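Local coordinates for protein peroxinectin A (Dictyostelium discoideum, PDB 6ERC) that uses hydrogen peroxide to oxidise phenolic donors, and also iodide and thiocyanate, as a secreted heme peroxidase of the animal peroxidase family, at residues I223-L226 / L227-H231; A491-I494 / K495-T498; P47-A50 / I51-I54; K96-K99 / C100-Y103. All blocks are in the same frame, centred on the assembly; numbering follows the deposited sequence.

Contact 1. Residues I223-L226 / L227-H231; sequences IHTL and LLRDH
Ile223 and Leu227 stand one helical turn apart. The carbonyl of Ile223 accepts the amide of Leu227, with O to N 3.2 Å. Their side chains meet loosely, Ile223 CG2 lying 4.4 Å from Leu227 CD1. Both side chains also rest on Phe78 of helix 70-80. His224 gives its carbonyl to Leu228 N, and Leu228 CG packs against that same His224 O at 3.2 Å. His224 sends its side chain to other partners: ND1 bonds to Leu220 O, and the ring meets Phe78 edge-to-face. It lies about 5 Å, side chain to side chain, from His81, the predicted proton acceptor. This is a largely buried part of helix 218-241, mostly in its first half. The helix is a long one of the animal heme peroxidase fold, and regular i to i+4 bonds hold it. Thr225 O takes Arg229 N at 2.8 Å in a nearly straight bond (167°). Thr225 CG2 lies anti to the backbone N (chi1 -57° for OG1), which sets the methyl alongside the extended Arg229 chain, 3.6 Å from NE. OG1 turns back to Leu221 O. Leu226 CD2 approaches Arg229 NH1 obliquely at 4.0 Å, and Leu226 O accepts Asp230 N. The guanidinium reaches Glu342, Asp183 O and Thr497 O. An alanine in place of Arg229 is likely to leave Glu342 without this charged partner, and the carbonyls of Asp183 and Thr497 without this donor.

Contact 2. Residues A491-I494 / K495-T498; sequences AEVI and KRTT
Glu492 and Lys495 form a salt bridge on the outer side of the helix, with OE2 3.1 Å from NZ. The ammonium approaches from above the carboxylate plane, 46° out of it. Glu492 bends at chi2 (-61°), which swings its carboxylate back over the lysine chain. Lys495 runs extended, and its CD lies 3.5 Å from Glu492 OE1. The acid therefore touches both the charge and the aliphatic stem. At the other end of the segment two threonine hydroxyls turn back to backbone carbonyls. With chi1 near 56°, Thr497 OG1 reaches Val493 O and donates to it at 2.6 Å. The hydroxyl is the main partner of this carbonyl, and the amide of the same residue adds a weak bond. Thr497 N also bonds to Ile494 O at 3.2 Å. Thr498 OG1 lies very close to Ile494 O too, at a distance too short to be taken at face value. These bonds lie in the last turns of helix 490-497, near the C-terminal end of the peroxidase chain. Upstream, Lys495 N to Ala491 O and Arg496 N to Glu492 O (2.9 Å) keep the ordinary i to i+4 pattern. Arg496 bends at chi2 and chi3. Val493 CG2 lies over one face of its guanidinium, 4.0 Å above the plane and offset toward the rim. The guanidinium also bonds to Glu486 O and pairs with Asp230 on helix 218-241. Ile494 packs on Ile345 and Leu226, while its CG2 lies 4.0 Å from Thr498 OG1.

Contact 3. Residues P47-A50 / I51-I54; sequences PSRA and ISNI
The Arg49 guanidinium carries the side-chain amide of Asn53 on one face. Asn53 OD1 stands over the centre of the group, 3.1 Å above its plane. The two planes are 69° apart, and the amide presents its oxygen to the face. This is contact with the flat face of a cation and not a hydrogen bond, because the N-H groups lie in the guanidinium plane and the oxygen sits above it. Ser52 OG approaches Arg49 NH1 obliquely at 3.7 Å. It is hydrogen-bonded to Asp378 OD2, the carboxylate oxygen that also pairs with Arg49 NH1. The pair lies one turn apart on helix 48-56, a short helix of the animal heme peroxidase fold with Pro47 at its N-cap position. Arg49 CG is anti to the backbone N (chi1 176°), and a bend at chi2 carries the guanidinium forward over Asn53. Its other nitrogens are held by Asp101 and Asn366. Asn53 OD1 accepts from Arg365, and its ND2 donates to Asp101. A leucine in place of Arg49 would probably leave Asp378 and Asp101 short of a charged mate and take away the flat group under Asn53 OD1. The backbone starts with a straight bond from Ile51 N to Pro47 O, 3.1 Å at 172°. Ser52 N follows to Ser48 O, and Asn53 N to Arg49 O. The turn at 52-54 is wider, of pi type. On the other flank Ile51 and Ile54 pack on Ala426 of helix 417-426. Ile54 N bonds to Ala50 O at 2.9 Å, and Ile54 CG1 lies 3.4 Å from that same oxygen.

Contact 4. Residues K96-K99 / C100-Y103; sequences KVPK and CDQY
Val97 and Asp101 cross at about a right angle. Val97 points toward Asp101, and its CG1 presses on Asp101 CB at 3.4 Å, with Asp101 CG 4.0 Å away. Val97 CG1 lies anti to the backbone N (chi1 177°), which places this methyl against the aspartate stem. The Asp101 carboxylate extends beyond the methyl to its polar partners. OD1 accepts the amide of Tyr103 two residues on, at 2.7 Å, and is met nearly along its C-O axis. This is an Asx turn. OD1 also takes Phe104 N and lies at the edge of the Tyr103 ring, in its plane. OD2 faces helix 48-56, where Arg49 and Asn53 engage it. With both oxygens engaged, the carboxylate is fixed in rotation. A type II beta turn from Pro98 to Asp101 brings the two crossing side chains together. It belongs to the loop between strands 91-96 and 113-124, neighbours in an antiparallel sheet. Asp101 N closes the turn on Pro98 O at 3.1 Å, with an N-H...O angle of 141°. Asp101 CB also lies 3.3 Å from that oxygen. Cys100 occupies the third position of the turn with a positive phi (75°). Its SG forms the disulfide with Cys108, which ties the loop to itself. Lys99 CG passes 4.0 Å from Cys100 SG, and the lysine chain then bends at chi3. The Pro98 ring lies beside the carboxylate, its CD 4.3 Å from Asp101 OD2, and also touches Arg49.

Contact 1 is the buried one of the four. Contacts 2, 3 and 4 are only partly buried. They fall into two pairs on opposite sides of the chain's centre. Contacts 1 and 2 join helices 218-241 and 490-497, with centres about 10 Å apart, through a salt bridge and a probable hydrogen bond. Contacts 3 and 4 join helix 48-56 to a disulfide-bearing loop, again about 10 Å between centres, and a shared carboxylate ties them. Contact 1 is held mainly by backbone bonds, its apolar side chains turned to neighbouring helices. Contact 2 has a surface salt bridge and a threonine-bonded helix end. Contact 3 has a charged cluster round Arg49, whereas contact 4 relies on turns.

Contact 1. Residues I223-L226 / L227-H231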
loop_
_atom_site.group_PDB
_atom_site.type_symbol
_atom_site.label_atom_id
_atom_site.label_comp_id
_atom_site.label_asym_id
_atom_site.label_seq_id
_atom_site.Cartn_x
_atom_site.Cartn_y
_atom_site.Cartn_z
ATOM N N ILE A 223 -4.432 0.680 12.744
ATOM C CA ILE A 223 -5.583 0.949 11.888
ATOM C C ILE A 223 -6.467 -0.287 11.795
ATOM O O ILE A 223 -7.698 -0.194 11.860
ATOM C CB ILE A 223 -5.129 1.432 10.498
ATOM C CG1 ILE A 223 -4.406 2.779 10.624
ATOM C CG2 ILE A 223 -6.333 1.556 9.562
ATOM C CD1 ILE A 223 -3.828 3.317 9.324
ATOM N N HIS A 224 -5.859 -1.464 11.641
ATOM C CA HIS A 224 -6.637 -2.698 11.670
ATOM C C HIS A 224 -7.474 -2.774 12.939
ATOM O O HIS A 224 -8.667 -3.088 12.897
ATOM C CB HIS A 224 -5.713 -3.912 11.575
ATOM C CG HIS A 224 -5.144 -4.139 10.211
ATOM N ND1 HIS A 224 -4.238 -3.279 9.628
ATOM C CD2 HIS A 224 -5.345 -5.136 9.317
ATOM C CE1 HIS A 224 -3.909 -3.734 8.433
ATOM N NE2 HIS A 224 -4.566 -4.861 8.221
ATOM N N THR A 225 -6.857 -2.473 14.082
ATOM C CA THR A 225 -7.537 -2.622 15.363
ATOM C C THR A 225 -8.760 -1.717 15.449
ATOM O O THR A 225 -9.853 -2.165 15.814
ATOM C CB THR A 225 -6.560 -2.319 16.502
ATOM O OG1 THR A 225 -5.427 -3.189 16.404
ATOM C CG2 THR A 225 -7.225 -2.513 17.858
ATOM N N LEU A 226 -8.598 -0.437 15.114
ATOM C CA LEU A 226 -9.687 0.514 15.312
ATOM C C LEU A 226 -10.886 0.172 14.439
ATOM O O LEU A 226 -12.035 0.280 14.885
ATOM C CB LEU A 226 -9.207 1.938 15.031
ATOM C CG LEU A 226 -8.051 2.473 15.885
ATOM C CD1 LEU A 226 -7.877 3.969 15.659
ATOM C CD2 LEU A 226 -8.242 2.183 17.368
ATOM N N LEU A 227 -10.648 -0.246 13.195
ATOM C CA LEU A 227 -11.764 -0.602 12.327
ATOM C C LEU A 227 -12.415 -1.907 12.760
ATOM O O LEU A 227 -13.598 -2.131 12.482
ATOM C CB LEU A 227 -11.300 -0.693 10.874
ATOM C CG LEU A 227 -10.870 0.624 10.223
ATOM C CD1 LEU A 227 -10.501 0.396 8.761
ATOM C CD2 LEU A 227 -11.954 1.690 10.339
ATOM N N LEU A 228 -11.664 -2.777 13.437
ATOM C CA LEU A 228 -12.274 -3.954 14.040
ATOM C C LEU A 228 -13.146 -3.562 15.227
ATOM O O LEU A 228 -14.270 -4.058 15.371
ATOM C CB LEU A 228 -11.193 -4.942 14.472
ATOM C CG LEU A 228 -10.425 -5.680 13.373
ATOM C CD1 LEU A 228 -9.260 -6.445 13.979
ATOM C CD2 LEU A 228 -11.329 -6.621 12.600
ATOM N N ARG A 229 -12.645 -2.669 16.083
ATOM C CA ARG A 229 -13.456 -2.155 17.181
ATOM C C ARG A 229 -14.714 -1.480 16.653
ATOM O O ARG A 229 -15.824 -1.738 17.134
ATOM C CB ARG A 229 -12.639 -1.174 18.019
ATOM C CG ARG A 229 -11.496 -1.804 18.788
ATOM C CD ARG A 229 -10.695 -0.745 19.522
ATOM N NE ARG A 229 -9.583 -1.315 20.270
ATOM C CZ ARG A 229 -8.727 -0.605 20.994
ATOM N NH1 ARG A 229 -8.851 0.713 21.072
ATOM N NH2 ARG A 229 -7.742 -1.213 21.643
ATOM N N ASP A 230 -14.555 -0.604 15.659
ATOM C CA ASP A 230 -15.704 0.068 15.067
ATOM C C ASP A 230 -16.670 -0.931 14.446
ATOM O O ASP A 230 -17.882 -0.691 14.421
ATOM C CB ASP A 230 -15.230 1.078 14.021
ATOM C CG ASP A 230 -16.241 2.181 13.769
ATOM O OD1 ASP A 230 -16.681 2.815 14.749
ATOM O OD2 ASP A 230 -16.577 2.430 12.590
ATOM N N HIS A 231 -16.156 -2.056 13.945
ATOM C CA HIS A 231 -17.028 -3.084 13.389
ATOM C C HIS A 231 -17.865 -3.737 14.483
ATOM O O HIS A 231 -19.095 -3.806 14.380
ATOM C CB HIS A 231 -16.199 -4.135 12.652
ATOM C CG HIS A 231 -17.006 -5.291 12.149
ATOM N ND1 HIS A 231 -17.328 -6.374 12.938
ATOM C CD2 HIS A 231 -17.567 -5.526 10.940
ATOM C CE1 HIS A 231 -18.048 -7.229 12.235
ATOM N NE2 HIS A 231 -18.207 -6.740 11.019
#

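Contact 2. Residues A491-I494 / K495-T498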
loop_
_atom_site.group_PDB
_atom_site.type_symbol
_atom_site.label_atom_id
_atom_site.label_comp_id
_atom_site.label_asym_id
_atom_site.label_seq_id
_atom_site.Cartn_x
_atom_site.Cartn_y
_atom_site.Cartn_z
ATOM N N ALA A 491 -10.902 11.116 11.961
ATOM C CA ALA A 491 -10.625 11.599 13.309
ATOM C C ALA A 491 -11.696 11.146 14.291
ATOM O O ALA A 491 -11.390 10.803 15.439
ATOM C CB ALA A 491 -10.517 13.123 13.310
ATOM N N GLU A 492 -12.959 11.145 13.861
ATOM C CA GLU A 492 -14.043 10.744 14.751
ATOM C C GLU A 492 -14.101 9.234 14.943
ATOM O O GLU A 492 -14.509 8.768 16.012
ATOM C CB GLU A 492 -15.380 11.264 14.216
ATOM C CG GLU A 492 -15.581 12.760 14.424
ATOM C CD GLU A 492 -15.577 13.151 15.893
ATOM O OE1 GLU A 492 -15.881 12.283 16.741
ATOM O OE2 GLU A 492 -15.264 14.320 16.200
ATOM N N VAL A 493 -13.703 8.456 13.936
ATOM C CA VAL A 493 -13.587 7.015 14.130
ATOM C C VAL A 493 -12.560 6.716 15.214
ATOM O O VAL A 493 -12.734 5.794 16.020
ATOM C CB VAL A 493 -13.227 6.321 12.803
ATOM C CG1 VAL A 493 -13.052 4.826 13.016
ATOM C CG2 VAL A 493 -14.295 6.586 11.750
ATOM N N ILE A 494 -11.473 7.492 15.251
ATOM C CA ILE A 494 -10.444 7.297 16.270
ATOM C C ILE A 494 -11.035 7.508 17.657
ATOM O O ILE A 494 -10.828 6.703 18.572
ATOM C CB ILE A 494 -9.250 8.237 16.012
ATOM C CG1 ILE A 494 -8.500 7.805 14.751
ATOM C CG2 ILE A 494 -8.290 8.249 17.198
ATOM C CD1 ILE A 494 -7.555 8.856 14.199
ATOM N N LYS A 495 -11.777 8.602 17.833
ATOM C CA LYS A 495 -12.380 8.894 19.129
ATOM C C LYS A 495 -13.370 7.806 19.528
ATOM O O LYS A 495 -13.381 7.351 20.677
ATOM C CB LYS A 495 -13.071 10.254 19.079
ATOM C CG LYS A 495 -12.140 11.417 18.781
ATOM C CD LYS A 495 -12.933 12.692 18.526
ATOM C CE LYS A 495 -12.031 13.865 18.176
ATOM N NZ LYS A 495 -12.819 15.104 17.937
ATOM N N ARG A 496 -14.214 7.381 18.587
ATOM C CA ARG A 496 -15.195 6.339 18.873
ATOM C C ARG A 496 -14.543 5.049 19.346
ATOM O O ARG A 496 -15.151 4.293 20.114
ATOM C CB ARG A 496 -16.036 6.063 17.625
ATOM C CG ARG A 496 -17.317 6.860 17.555
ATOM C CD ARG A 496 -17.713 7.208 16.126
ATOM N NE ARG A 496 -17.483 6.124 15.173
ATOM C CZ ARG A 496 -18.016 6.083 13.955
ATOM N NH1 ARG A 496 -18.822 7.055 13.544
ATOM N NH2 ARG A 496 -17.752 5.067 13.146
ATOM N N THR A 497 -13.316 4.774 18.906
ATOM C CA THR A 497 -12.702 3.465 19.084
ATOM C C THR A 497 -11.536 3.473 20.064
ATOM O O THR A 497 -10.878 2.442 20.226
ATOM C CB THR A 497 -12.229 2.929 17.734
ATOM O OG1 THR A 497 -11.334 3.874 17.137
ATOM C CG2 THR A 497 -13.407 2.698 16.802
ATOM N N THR A 498 -11.266 4.595 20.724
ATOM C CA THR A 498 -10.121 4.707 21.614
ATOM C C THR A 498 -10.562 5.175 22.992
ATOM O O THR A 498 -11.650 5.727 23.169
ATOM C CB THR A 498 -9.070 5.678 21.059
ATOM O OG1 THR A 498 -9.690 6.934 20.752
ATOM C CG2 THR A 498 -8.429 5.106 19.812
#

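Contact 3. Residues P47-A50 / I51-I54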
loop_
_atom_site.group_PDB
_atom_site.type_symbol
_atom_site.label_atom_id
_atom_site.label_comp_id
_atom_site.label_asym_id
_atom_site.label_seq_id
_atom_site.Cartn_x
_atom_site.Cartn_y
_atom_site.Cartn_z
ATOM N N PRO A 47 22.709 -1.658 -12.002
ATOM C CA PRO A 47 21.860 -2.539 -11.190
ATOM C C PRO A 47 21.066 -1.760 -10.149
ATOM O O PRO A 47 21.358 -0.604 -9.838
ATOM C CB PRO A 47 22.861 -3.492 -10.527
ATOM C CG PRO A 47 24.075 -3.431 -11.384
ATOM C CD PRO A 47 24.128 -2.037 -11.920
ATOM N N SER A 48 20.049 -2.430 -9.598
ATOM C CA SER A 48 19.130 -1.770 -8.671
ATOM C C SER A 48 19.866 -1.225 -7.452
ATOM O O SER A 48 19.682 -0.063 -7.071
ATOM C CB SER A 48 18.031 -2.745 -8.244
ATOM O OG SER A 48 17.316 -3.231 -9.366
ATOM N N ARG A 49 20.710 -2.049 -6.828
ATOM C CA ARG A 49 21.388 -1.618 -5.609
ATOM C C ARG A 49 22.320 -0.441 -5.868
ATOM O O ARG A 49 22.555 0.374 -4.968
ATOM C CB ARG A 49 22.157 -2.790 -4.998
ATOM C CG ARG A 49 22.987 -2.438 -3.766
ATOM C CD ARG A 49 22.166 -1.771 -2.671
ATOM N NE ARG A 49 22.981 -1.498 -1.490
ATOM C CZ ARG A 49 22.593 -0.755 -0.457
ATOM N NH1 ARG A 49 21.391 -0.193 -0.441
ATOM N NH2 ARG A 49 23.416 -0.570 0.566
ATOM N N ALA A 50 22.863 -0.335 -7.081
ATOM C CA ALA A 50 23.678 0.826 -7.422
ATOM C C ALA A 50 22.818 2.080 -7.504
ATOM O O ALA A 50 23.140 3.107 -6.896
ATOM C CB ALA A 50 24.415 0.583 -8.739
ATOM N N ILE A 51 21.711 2.013 -8.248
ATOM C CA ILE A 51 20.794 3.145 -8.314
ATOM C C ILE A 51 20.322 3.528 -6.918
ATOM O O ILE A 51 20.115 4.712 -6.625
ATOM C CB ILE A 51 19.601 2.822 -9.236
ATOM C CG1 ILE A 51 20.073 2.508 -10.660
ATOM C CG2 ILE A 51 18.608 3.974 -9.248
ATOM C CD1 ILE A 51 20.715 3.676 -11.392
ATOM N N SER A 52 20.142 2.540 -6.038
ATOM C CA SER A 52 19.734 2.830 -4.667
ATOM C C SER A 52 20.785 3.668 -3.952
ATOM O O SER A 52 20.466 4.683 -3.323
ATOM C CB SER A 52 19.480 1.524 -3.913
ATOM O OG SER A 52 19.112 1.771 -2.569
ATOM N N ASN A 53 22.052 3.259 -4.041
ATOM C CA ASN A 53 23.114 3.991 -3.362
ATOM C C ASN A 53 23.308 5.378 -3.962
ATOM O O ASN A 53 23.573 6.342 -3.236
ATOM C CB ASN A 53 24.419 3.197 -3.421
ATOM C CG ASN A 53 24.385 1.957 -2.551
ATOM O OD1 ASN A 53 23.871 1.984 -1.433
ATOM N ND2 ASN A 53 24.929 0.860 -3.062
ATOM N N ILE A 54 23.180 5.503 -5.284
ATOM C CA ILE A 54 23.471 6.776 -5.935
ATOM C C ILE A 54 22.360 7.782 -5.663
ATOM O O ILE A 54 22.622 8.934 -5.299
ATOM C CB ILE A 54 23.687 6.572 -7.447
ATOM C CG1 ILE A 54 24.984 5.792 -7.701
ATOM C CG2 ILE A 54 23.744 7.916 -8.178
ATOM C CD1 ILE A 54 25.096 5.222 -9.100
#

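Contact 4. Residues K96-K99 / C100-Y103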
loop_
_atom_site.group_PDB
_atom_site.type_symbol
_atom_site.label_atom_id
_atom_site.label_comp_id
_atom_site.label_asym_id
_atom_site.label_seq_id
_atom_site.Cartn_x
_atom_site.Cartn_y
_atom_site.Cartn_z
ATOM N N LYS A 96 21.844 -7.960 -7.257
ATOM C CA LYS A 96 23.297 -7.960 -7.180
ATOM C C LYS A 96 23.779 -6.821 -6.290
ATOM O O LYS A 96 23.302 -5.687 -6.398
ATOM C CB LYS A 96 23.900 -7.836 -8.580
ATOM C CG LYS A 96 23.769 -9.095 -9.423
ATOM C CD LYS A 96 24.489 -8.954 -10.758
ATOM C CE LYS A 96 24.487 -10.265 -11.530
ATOM N NZ LYS A 96 25.054 -10.115 -12.899
ATOM N N VAL A 97 24.716 -7.130 -5.403
ATOM C CA VAL A 97 25.338 -6.146 -4.526
ATOM C C VAL A 97 26.650 -5.704 -5.172
ATOM O O VAL A 97 27.504 -6.564 -5.442
ATOM C CB VAL A 97 25.584 -6.716 -3.122
ATOM C CG1 VAL A 97 26.304 -5.698 -2.241
ATOM C CG2 VAL A 97 24.268 -7.142 -2.488
ATOM N N PRO A 98 26.849 -4.417 -5.437
ATOM C CA PRO A 98 28.153 -3.969 -5.936
ATOM C C PRO A 98 29.275 -4.395 -5.000
ATOM O O PRO A 98 29.126 -4.386 -3.778
ATOM C CB PRO A 98 28.009 -2.446 -5.988
ATOM C CG PRO A 98 26.553 -2.214 -6.142
ATOM C CD PRO A 98 25.876 -3.313 -5.385
ATOM N N LYS A 99 30.409 -4.772 -5.586
ATOM C CA LYS A 99 31.545 -5.201 -4.785
ATOM C C LYS A 99 31.944 -4.096 -3.814
ATOM O O LYS A 99 31.961 -2.914 -4.166
ATOM C CB LYS A 99 32.724 -5.575 -5.689
ATOM C CG LYS A 99 33.850 -6.311 -4.968
ATOM C CD LYS A 99 34.950 -6.770 -5.919
ATOM C CE LYS A 99 35.803 -5.609 -6.413
ATOM N NZ LYS A 99 37.015 -6.069 -7.156
ATOM N N CYS A 100 32.241 -4.490 -2.574
ATOM C CA CYS A 100 32.686 -3.593 -1.510
ATOM C C CYS A 100 31.561 -2.743 -0.933
ATOM O O CYS A 100 31.828 -1.759 -0.238
ATOM C CB CYS A 100 33.819 -2.673 -1.979
ATOM S SG CYS A 100 35.306 -3.524 -2.516
ATOM N N ASP A 101 30.303 -3.089 -1.193
ATOM C CA ASP A 101 29.204 -2.331 -0.611
ATOM C C ASP A 101 29.315 -2.347 0.908
ATOM O O ASP A 101 29.393 -3.413 1.526
ATOM C CB ASP A 101 27.862 -2.907 -1.058
ATOM C CG ASP A 101 26.681 -2.053 -0.615
ATOM O OD1 ASP A 101 26.474 -1.894 0.607
ATOM O OD2 ASP A 101 25.964 -1.527 -1.495
ATOM N N GLN A 102 29.332 -1.156 1.510
ATOM C CA GLN A 102 29.544 -1.047 2.950
ATOM C C GLN A 102 28.421 -1.682 3.759
ATOM O O GLN A 102 28.647 -2.063 4.912
ATOM C CB GLN A 102 29.698 0.423 3.347
ATOM C CG GLN A 102 30.864 1.134 2.676
ATOM C CD GLN A 102 32.196 0.478 2.976
ATOM O OE1 GLN A 102 32.420 -0.015 4.080
ATOM N NE2 GLN A 102 33.086 0.461 1.989
ATOM N N TYR A 103 27.221 -1.810 3.192
ATOM C CA TYR A 103 26.092 -2.367 3.925
ATOM C C TYR A 103 25.865 -3.847 3.658
ATOM O O TYR A 103 25.279 -4.526 4.509
ATOM C CB TYR A 103 24.806 -1.597 3.589
ATOM C CG TYR A 103 24.866 -0.134 3.966
ATOM C CD1 TYR A 103 25.375 0.812 3.084
ATOM C CD2 TYR A 103 24.421 0.300 5.207
ATOM C CE1 TYR A 103 25.435 2.149 3.429
ATOM C CE2 TYR A 103 24.477 1.632 5.558
ATOM C CZ TYR A 103 24.985 2.552 4.667
ATOM O OH TYR A 103 25.042 3.879 5.017
#